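PDB 5H03: binary enterotoxin of Clostridium perfringens component a from Clostridium perfringens, which binds NAD(+) and NADH and probably acts as the ADP-ribosyltransferase component of a two-component enterotoxin. Local coordinates for residues Lys327-Thr332 with Tyr391-Ile396; Gly183-Ala188 with Ile209-Phe214. One frame throughout, in Å; residues are numbered along the deposited sequence.

Two contacts from two related halves of one chain are compared here. Interaction 2 (183-188 with 209-214) closes before interaction 1 (327-332 with 391-396) opens, and each lies in its own ADP-ribosyltransferase-like half. Their centres lie about 19 Å apart and their nearest atoms about 8 Å, without touching. The two five-stranded mixed sheets share the strand order 1-3-5-4-2, and each contact involves the fourth strand in sequence: 185-196 pairs with the end of 199-209, whereas 389-401 pairs with the outermost strand, 332-335. The half holding interaction 1 carries the NAD(+)-binding residues; interaction 2 lies away from them, and its segment 209-214 begins the connection from strand 199-209 to helix 218-234.

Interaction 1: residues Lys327-Thr332 with Tyr391-Ile396; sequences KWLGKT and YKIDNI
Antiparallel pairing joins Thr332 and Lys392 as a non-hydrogen-bonded pair, CA to CA 4.1 Å, beside a nearly straight bond from Ile393 N to Lys331 O (2.7 Å, 165° at the hydrogen). Gly330 N returns a more bent bond to Ile393 O at 3.0 Å, its N-H...O angle only 135°. Gly330 sits in the type II turn Trp328-Lys331, which leads helix 318-328 into edge strand 332-335 of the nucleotide-binding half's five-stranded sheet.

Ile393 is directed toward 327-332. With CG1 anti to its own carbonyl carbon (chi1 -60°), the branch reaches Trp328, where CD1 lies 3.5 Å from Trp328 O and 3.8 Å from Trp328 CB. Leu329 contributes mainly one methyl: its CD2 rests 3.7 Å from Ile396 CG1 and also meets the CG2 branch of Ile393. Ile396 CD1 also touches Trp328 CB, so the two isoleucines share the Trp328 and Leu329 side chains. Thr332 and Lys392 meet more loosely, OG1 lying 3.9 Å from Lys392 CB. Lys392 NZ forms a salt bridge with Asp394 OD1 and hydrogen bonds to Thr131 OG1 and Asp130 O, while Asp394 OD2 is held by Thr417. Tyr391's side chain lies about 6 Å from that of NADH-binding Glu303.

The chemistry therefore divides: two backbone bonds fix the register, apolar branches pack against the turn, and the lysine's charge is directed away from it.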
ATOM      1  N   LYS A 327     -14.126   3.534 -13.392  1.00 32.94           N
ATOM      2  CA  LYS A 327     -14.504   4.920 -13.143  1.00 34.48           C
ATOM      3  C   LYS A 327     -13.390   5.704 -12.441  1.00 36.90           C
ATOM      4  O   LYS A 327     -13.154   6.877 -12.761  1.00 35.74           O
ATOM      5  CB  LYS A 327     -15.786   4.947 -12.314  1.00 34.75           C
ATOM      6  CG  LYS A 327     -16.445   6.319 -12.198  1.00 39.94           C
ATOM      7  CD  LYS A 327     -17.904   6.168 -11.778  1.00 43.23           C
ATOM      8  CE  LYS A 327     -18.457   7.445 -11.151  1.00 42.66           C
ATOM      9  NZ  LYS A 327     -19.705   7.171 -10.364  1.00 45.39           N
ATOM     10  N   TRP A 328     -12.660   5.068 -11.517  1.00 31.04           N
ATOM     11  CA  TRP A 328     -11.848   5.809 -10.558  1.00 29.90           C
ATOM     12  C   TRP A 328     -10.344   5.640 -10.703  1.00 29.25           C
ATOM     13  O   TRP A 328      -9.607   6.539 -10.307  1.00 28.50           O
ATOM     14  CB  TRP A 328     -12.250   5.427  -9.130  1.00 26.41           C
ATOM     15  CG  TRP A 328     -13.649   5.801  -8.824  1.00 28.42           C
ATOM     16  CD1 TRP A 328     -14.715   4.960  -8.659  1.00 28.73           C
ATOM     17  CD2 TRP A 328     -14.153   7.128  -8.665  1.00 32.20           C
ATOM     18  NE1 TRP A 328     -15.852   5.692  -8.388  1.00 32.28           N
ATOM     19  CE2 TRP A 328     -15.532   7.022  -8.396  1.00 31.41           C
ATOM     20  CE3 TRP A 328     -13.567   8.399  -8.721  1.00 30.09           C
ATOM     21  CZ2 TRP A 328     -16.332   8.135  -8.183  1.00 34.48           C
ATOM     22  CZ3 TRP A 328     -14.358   9.497  -8.510  1.00 30.39           C
ATOM     23  CH2 TRP A 328     -15.726   9.363  -8.242  1.00 35.00           C
ATOM     24  N   LEU A 329      -9.868   4.536 -11.264  1.00 28.00           N
ATOM     25  CA  LEU A 329      -8.422   4.346 -11.412  1.00 27.39           C
ATOM     26  C   LEU A 329      -7.754   5.491 -12.185  1.00 27.88           C
ATOM     27  O   LEU A 329      -8.245   5.898 -13.238  1.00 32.58           O
ATOM     28  CB  LEU A 329      -8.126   3.009 -12.097  1.00 28.20           C
ATOM     29  CG  LEU A 329      -8.046   1.783 -11.184  1.00 31.91           C
ATOM     30  CD1 LEU A 329      -7.565   0.566 -11.959  1.00 26.53           C
ATOM     31  CD2 LEU A 329      -7.142   2.058  -9.992  1.00 28.27           C
ATOM     32  N   GLY A 330      -6.641   6.010 -11.664  1.00 26.04           N
ATOM     33  CA  GLY A 330      -5.935   7.088 -12.330  1.00 25.17           C
ATOM     34  C   GLY A 330      -6.486   8.497 -12.135  1.00 28.63           C
ATOM     35  O   GLY A 330      -5.832   9.457 -12.575  1.00 24.08           O
ATOM     36  N   LYS A 331      -7.657   8.667 -11.518  1.00 21.16           N
ATOM     37  CA  LYS A 331      -8.191  10.012 -11.344  1.00 31.97           C
ATOM     38  C   LYS A 331      -7.499  10.769 -10.209  1.00 28.58           C
ATOM     39  O   LYS A 331      -6.906  10.186  -9.293  1.00 27.66           O
ATOM     40  CB  LYS A 331      -9.700   9.999 -11.108  1.00 29.72           C
ATOM     41  CG  LYS A 331     -10.446   9.448 -12.298  1.00 30.62           C
ATOM     42  CD  LYS A 331     -11.885   9.944 -12.328  1.00 37.90           C
ATOM     43  CE  LYS A 331     -12.380  10.087 -13.769  1.00 39.36           C
ATOM     44  NZ  LYS A 331     -11.848   9.003 -14.662  1.00 36.56           N
ATOM     45  N   THR A 332      -7.592  12.095 -10.292  1.00 26.42           N
ATOM     46  CA  THR A 332      -7.173  13.020  -9.246  1.00 24.09           C
ATOM     47  C   THR A 332      -8.429  13.563  -8.570  1.00 28.32           C
ATOM     48  O   THR A 332      -9.339  14.038  -9.256  1.00 28.67           O
ATOM     49  CB  THR A 332      -6.339  14.157  -9.851  1.00 28.24           C
ATOM     50  OG1 THR A 332      -5.097  13.635 -10.330  1.00 29.65           O
ATOM     51  CG2 THR A 332      -6.017  15.233  -8.813  1.00 24.58           C
ATOM     52  N   TYR A 391      -5.473  14.194  -4.122  1.00 24.07           N
ATOM     53  CA  TYR A 391      -4.832  12.894  -4.218  1.00 23.99           C
ATOM     54  C   TYR A 391      -5.211  12.234  -5.538  1.00 23.25           C
ATOM     55  O   TYR A 391      -6.292  12.474  -6.085  1.00 23.21           O
ATOM     56  CB  TYR A 391      -5.162  12.000  -3.013  1.00 18.06           C
ATOM     57  CG  TYR A 391      -6.606  11.596  -2.851  1.00 21.58           C
ATOM     58  CD1 TYR A 391      -7.083  10.442  -3.457  1.00 24.82           C
ATOM     59  CD2 TYR A 391      -7.476  12.317  -2.014  1.00 27.34           C
ATOM     60  CE1 TYR A 391      -8.388  10.043  -3.299  1.00 22.20           C
ATOM     61  CE2 TYR A 391      -8.810  11.918  -1.840  1.00 27.68           C
ATOM     62  CZ  TYR A 391      -9.248  10.771  -2.493  1.00 24.02           C
ATOM     63  OH  TYR A 391     -10.549  10.324  -2.369  1.00 28.33           O
ATOM     64  N   LYS A 392      -4.283  11.448  -6.068  1.00 20.24           N
ATOM     65  CA  LYS A 392      -4.503  10.654  -7.272  1.00 25.15           C
ATOM     66  C   LYS A 392      -4.655   9.191  -6.899  1.00 19.05           C
ATOM     67  O   LYS A 392      -3.913   8.679  -6.055  1.00 18.91           O
ATOM     68  CB  LYS A 392      -3.361  10.825  -8.272  1.00 20.63           C
ATOM     69  CG  LYS A 392      -1.993  10.497  -7.729  1.00 22.25           C
ATOM     70  CD  LYS A 392      -0.900  10.906  -8.747  1.00 26.17           C
ATOM     71  CE  LYS A 392       0.498  10.417  -8.358  1.00 26.64           C
ATOM     72  NZ  LYS A 392       0.618   8.918  -8.366  1.00 18.82           N
ATOM     73  N   ILE A 393      -5.626   8.524  -7.518  1.00 23.40           N
ATOM     74  CA  ILE A 393      -5.868   7.097  -7.279  1.00 20.98           C
ATOM     75  C   ILE A 393      -4.878   6.262  -8.083  1.00 20.90           C
ATOM     76  O   ILE A 393      -4.835   6.351  -9.309  1.00 22.17           O
ATOM     77  CB  ILE A 393      -7.313   6.726  -7.623  1.00 20.04           C
ATOM     78  CG1 ILE A 393      -8.247   7.549  -6.743  1.00 26.02           C
ATOM     79  CG2 ILE A 393      -7.561   5.229  -7.412  1.00 18.96           C
ATOM     80  CD1 ILE A 393      -9.707   7.179  -6.912  1.00 31.52           C
ATOM     81  N   ASP A 394      -4.065   5.468  -7.387  1.00 16.32           N
ATOM     82  CA  ASP A 394      -3.022   4.642  -7.980  1.00 20.44           C
ATOM     83  C   ASP A 394      -3.459   3.213  -8.279  1.00 23.48           C
ATOM     84  O   ASP A 394      -3.076   2.657  -9.312  1.00 19.37           O
ATOM     85  CB  ASP A 394      -1.828   4.593  -7.044  1.00 19.67           C
ATOM     86  CG  ASP A 394      -1.286   5.973  -6.731  1.00 21.81           C
ATOM     87  OD1 ASP A 394      -1.237   6.842  -7.661  1.00 17.03           O
ATOM     88  OD2 ASP A 394      -0.985   6.185  -5.530  1.00 19.62           O
ATOM     89  N   ASN A 395      -4.159   2.582  -7.337  1.00 19.78           N
ATOM     90  CA  ASN A 395      -4.514   1.176  -7.405  1.00 21.43           C
ATOM     91  C   ASN A 395      -5.797   0.960  -6.617  1.00 29.64           C
ATOM     92  O   ASN A 395      -6.105   1.702  -5.671  1.00 23.39           O
ATOM     93  CB  ASN A 395      -3.382   0.309  -6.842  1.00 21.62           C
ATOM     94  CG  ASN A 395      -3.081  -0.903  -7.687  1.00 31.80           C
ATOM     95  OD1 ASN A 395      -3.894  -1.325  -8.526  1.00 28.80           O
ATOM     96  ND2 ASN A 395      -1.901  -1.493  -7.460  1.00 28.96           N
ATOM     97  N   ILE A 396      -6.550  -0.055  -7.020  1.00 23.69           N
ATOM     98  CA  ILE A 396      -7.734  -0.488  -6.296  1.00 21.78           C
ATOM     99  C   ILE A 396      -7.658  -1.997  -6.144  1.00 30.25           C
ATOM    100  O   ILE A 396      -7.429  -2.711  -7.134  1.00 29.72           O
ATOM    101  CB  ILE A 396      -9.027  -0.046  -7.004  1.00 24.86           C
ATOM    102  CG1 ILE A 396      -9.145   1.486  -6.935  1.00 26.34           C
ATOM    103  CG2 ILE A 396     -10.242  -0.772  -6.414  1.00 24.21           C
ATOM    104  CD1 ILE A 396     -10.349   2.072  -7.645  1.00 26.33           C
TER

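Interaction 2: residues Gly183-Ala188 with Ile209-Phe214; sequences GYSLKA and IKQLNF
Ser185 and Ile209 form an antiparallel hydrogen-bonded pair, their CA atoms 5.3 Å apart. Ser185 N gives its hydrogen to Ile209 O at 2.8 Å. In return Ile209 N reaches Ser185 O at 2.9 Å.

Polar side-chain and water bonds extend the pairing past the last strand residue. The Gln211 chain, extended beyond CG, brings NE2 to Ser185 OG at 3.0 Å, a weak bond because the N-H...O angle is 127°. Its other amide atom, OE1, is bound by Asn132 of the neighbouring strand 132-134. One water joins Gly183 O, Ser185 OG and Gln211 N, and a second joins Gly183 O to Gln211 O; both waters donate to Gly183 O, so this carbonyl accepts two water bonds where direct backbone pairing has ended.

Van der Waals contacts flank these bonds. The methylenes of Lys210 pass obliquely beside the Tyr184 ring, CD 3.8 Å from Tyr184 CE1, while Ile209 O lies near the ring plane at its edge. Lys210 CG is anti to the backbone N (chi1 -164°), and from there it also contacts Gly183 O at 3.5 Å. Ile209 CD1 meets Lys187 CB at 4.2 Å, the two side chains crossing at about a right angle.

The arrangement is the open end of the antiparallel beta hairpin formed by strands 185-196 and 199-209 in the N-terminal ADP-ribosyltransferase-like sheet: two waters bridge the diverging chains, and the outgoing one heads for helix 218-234.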
ATOM      1  N   GLY A 183       6.164  -6.060   3.664  1.00 20.32           N
ATOM      2  CA  GLY A 183       6.402  -4.694   4.085  1.00 22.65           C
ATOM      3  C   GLY A 183       7.060  -3.788   3.067  1.00 22.04           C
ATOM      4  O   GLY A 183       7.454  -2.669   3.434  1.00 20.39           O
ATOM      5  N   TYR A 184       7.211  -4.234   1.815  1.00 20.54           N
ATOM      6  CA  TYR A 184       7.918  -3.513   0.755  1.00 19.46           C
ATOM      7  C   TYR A 184       6.974  -2.907  -0.284  1.00 19.01           C
ATOM      8  O   TYR A 184       5.773  -3.168  -0.302  1.00 16.66           O
ATOM      9  CB  TYR A 184       8.952  -4.448   0.107  1.00 20.21           C
ATOM     10  CG  TYR A 184      10.077  -4.774   1.062  1.00 23.98           C
ATOM     11  CD1 TYR A 184      11.092  -3.843   1.303  1.00 21.14           C
ATOM     12  CD2 TYR A 184      10.073  -5.937   1.813  1.00 25.11           C
ATOM     13  CE1 TYR A 184      12.108  -4.105   2.197  1.00 25.88           C
ATOM     14  CE2 TYR A 184      11.095  -6.198   2.736  1.00 31.73           C
ATOM     15  CZ  TYR A 184      12.102  -5.266   2.923  1.00 28.63           C
ATOM     16  OH  TYR A 184      13.122  -5.509   3.814  1.00 33.95           O
ATOM     17  N   SER A 185       7.541  -2.007  -1.096  1.00 19.54           N
ATOM     18  CA  SER A 185       6.836  -1.291  -2.161  1.00 20.10           C
ATOM     19  C   SER A 185       7.723  -1.271  -3.409  1.00 18.67           C
ATOM     20  O   SER A 185       8.938  -1.451  -3.340  1.00 18.86           O
ATOM     21  CB  SER A 185       6.458   0.168  -1.789  1.00 19.73           C
ATOM     22  OG  SER A 185       5.590   0.264  -0.669  1.00 20.46           O
ATOM     23  N   LEU A 186       7.089  -1.010  -4.550  1.00 16.64           N
ATOM     24  CA  LEU A 186       7.782  -0.949  -5.831  1.00 22.84           C
ATOM     25  C   LEU A 186       7.804   0.470  -6.403  1.00 20.22           C
ATOM     26  O   LEU A 186       6.760   1.091  -6.604  1.00 19.84           O
ATOM     27  CB  LEU A 186       7.140  -1.909  -6.833  1.00 21.80           C
ATOM     28  CG  LEU A 186       7.971  -3.131  -7.230  1.00 29.11           C
ATOM     29  CD1 LEU A 186       8.042  -4.129  -6.085  1.00 32.05           C
ATOM     30  CD2 LEU A 186       7.401  -3.785  -8.481  1.00 29.19           C
ATOM     31  N   LYS A 187       9.009   0.966  -6.660  1.00 17.63           N
ATOM     32  CA  LYS A 187       9.229   2.299  -7.217  1.00 20.90           C
ATOM     33  C   LYS A 187       9.840   2.165  -8.608  1.00 18.89           C
ATOM     34  O   LYS A 187      10.924   1.599  -8.756  1.00 19.83           O
ATOM     35  CB  LYS A 187      10.116   3.119  -6.276  1.00 20.16           C
ATOM     36  CG  LYS A 187      10.323   4.563  -6.623  1.00 25.14           C
ATOM     37  CD  LYS A 187      11.071   5.195  -5.460  1.00 23.26           C
ATOM     38  CE  LYS A 187      11.703   6.550  -5.784  1.00 29.67           C
ATOM     39  NZ  LYS A 187      13.087   6.590  -5.182  1.00 31.32           N
ATOM     40  N   ALA A 188       9.132   2.632  -9.627  1.00 18.24           N
ATOM     41  CA  ALA A 188       9.627   2.489 -10.990  1.00 18.63           C
ATOM     42  C   ALA A 188      10.868   3.358 -11.191  1.00 20.61           C
ATOM     43  O   ALA A 188      10.946   4.482 -10.687  1.00 19.10           O
ATOM     44  CB  ALA A 188       8.537   2.864 -11.994  1.00 15.26           C
ATOM     45  N   ILE A 209      11.546  -0.775  -2.292  1.00 19.50           N
ATOM     46  CA  ILE A 209      11.801   0.211  -1.252  1.00 18.56           C
ATOM     47  C   ILE A 209      10.871  -0.075  -0.070  1.00 24.64           C
ATOM     48  O   ILE A 209       9.826  -0.715  -0.208  1.00 20.30           O
ATOM     49  CB  ILE A 209      11.582   1.626  -1.791  1.00 20.74           C
ATOM     50  CG1 ILE A 209      10.150   1.748  -2.288  1.00 21.09           C
ATOM     51  CG2 ILE A 209      12.544   1.913  -2.987  1.00 23.75           C
ATOM     52  CD1 ILE A 209       9.548   3.153  -2.137  1.00 23.79           C
ATOM     53  N   LYS A 210      11.255   0.414   1.109  1.00 24.45           N
ATOM     54  CA  LYS A 210      10.437   0.239   2.309  1.00 27.79           C
ATOM     55  C   LYS A 210       9.919   1.573   2.825  1.00 24.39           C
ATOM     56  O   LYS A 210      10.672   2.326   3.431  1.00 27.12           O
ATOM     57  CB  LYS A 210      11.227  -0.465   3.404  1.00 27.58           C
ATOM     58  CG  LYS A 210      10.333  -1.025   4.516  1.00 28.59           C
ATOM     59  CD  LYS A 210      11.069  -2.101   5.267  1.00 31.96           C
ATOM     60  CE  LYS A 210      10.311  -2.560   6.477  1.00 33.86           C
ATOM     61  NZ  LYS A 210      11.012  -3.760   7.045  1.00 40.96           N
ATOM     62  N   GLN A 211       8.637   1.858   2.626  1.00 24.33           N
ATOM     63  CA  GLN A 211       8.091   3.072   3.215  1.00 22.02           C
ATOM     64  C   GLN A 211       7.546   2.811   4.623  1.00 25.03           C
ATOM     65  O   GLN A 211       7.220   1.681   5.002  1.00 21.28           O
ATOM     66  CB  GLN A 211       7.007   3.716   2.341  1.00 22.40           C
ATOM     67  CG  GLN A 211       6.216   2.835   1.413  1.00 25.75           C
ATOM     68  CD  GLN A 211       5.320   3.646   0.491  1.00 24.85           C
ATOM     69  OE1 GLN A 211       5.520   4.861   0.309  1.00 20.94           O
ATOM     70  NE2 GLN A 211       4.338   2.979  -0.120  1.00 19.88           N
ATOM     71  N   LEU A 212       7.448   3.900   5.400  1.00 23.58           N
ATOM     72  CA  LEU A 212       6.917   3.839   6.756  1.00 16.25           C
ATOM     73  C   LEU A 212       5.431   3.527   6.684  1.00 15.69           C
ATOM     74  O   LEU A 212       4.672   4.271   6.057  1.00 16.73           O
ATOM     75  CB  LEU A 212       7.148   5.165   7.482  1.00 21.84           C
ATOM     76  CG  LEU A 212       6.926   5.214   8.994  1.00 18.85           C
ATOM     77  CD1 LEU A 212       7.542   4.005   9.670  1.00 18.82           C
ATOM     78  CD2 LEU A 212       7.501   6.497   9.558  1.00 19.33           C
ATOM     79  N   ASN A 213       5.018   2.424   7.325  1.00 20.15           N
ATOM     80  CA  ASN A 213       3.618   1.967   7.298  1.00 23.30           C
ATOM     81  C   ASN A 213       3.429   1.016   8.486  1.00 21.08           C
ATOM     82  O   ASN A 213       3.730  -0.177   8.378  1.00 23.94           O
ATOM     83  CB  ASN A 213       3.321   1.268   5.965  1.00 20.86           C
ATOM     84  CG  ASN A 213       1.878   0.793   5.846  1.00 19.82           C
ATOM     85  OD1 ASN A 213       1.107   0.894   6.793  1.00 18.42           O
ATOM     86  ND2 ASN A 213       1.503   0.260   4.659  1.00 21.63           N
ATOM     87  N   PHE A 214       2.885   1.540   9.585  1.00 19.19           N
ATOM     88  CA  PHE A 214       2.836   0.774  10.831  1.00 22.93           C
ATOM     89  C   PHE A 214       1.838  -0.381  10.797  1.00 19.66           C
ATOM     90  O   PHE A 214       2.031  -1.358  11.519  1.00 19.98           O
ATOM     91  CB  PHE A 214       2.532   1.704  12.010  1.00 24.29           C
ATOM     92  CG  PHE A 214       3.553   2.789  12.198  1.00 24.92           C
ATOM     93  CD1 PHE A 214       4.803   2.493  12.719  1.00 23.01           C
ATOM     94  CD2 PHE A 214       3.271   4.096  11.852  1.00 20.87           C
ATOM     95  CE1 PHE A 214       5.737   3.476  12.888  1.00 24.67           C
ATOM     96  CE2 PHE A 214       4.217   5.084  12.032  1.00 21.93           C
ATOM     97  CZ  PHE A 214       5.442   4.774  12.542  1.00 21.36           C
TER
HETATM   98  O   HOH W   1       6.778  -0.390   1.951  1.00 17.25           O
HETATM   99  O   HOH W   2       6.405  -0.920   5.506  1.00 28.40           O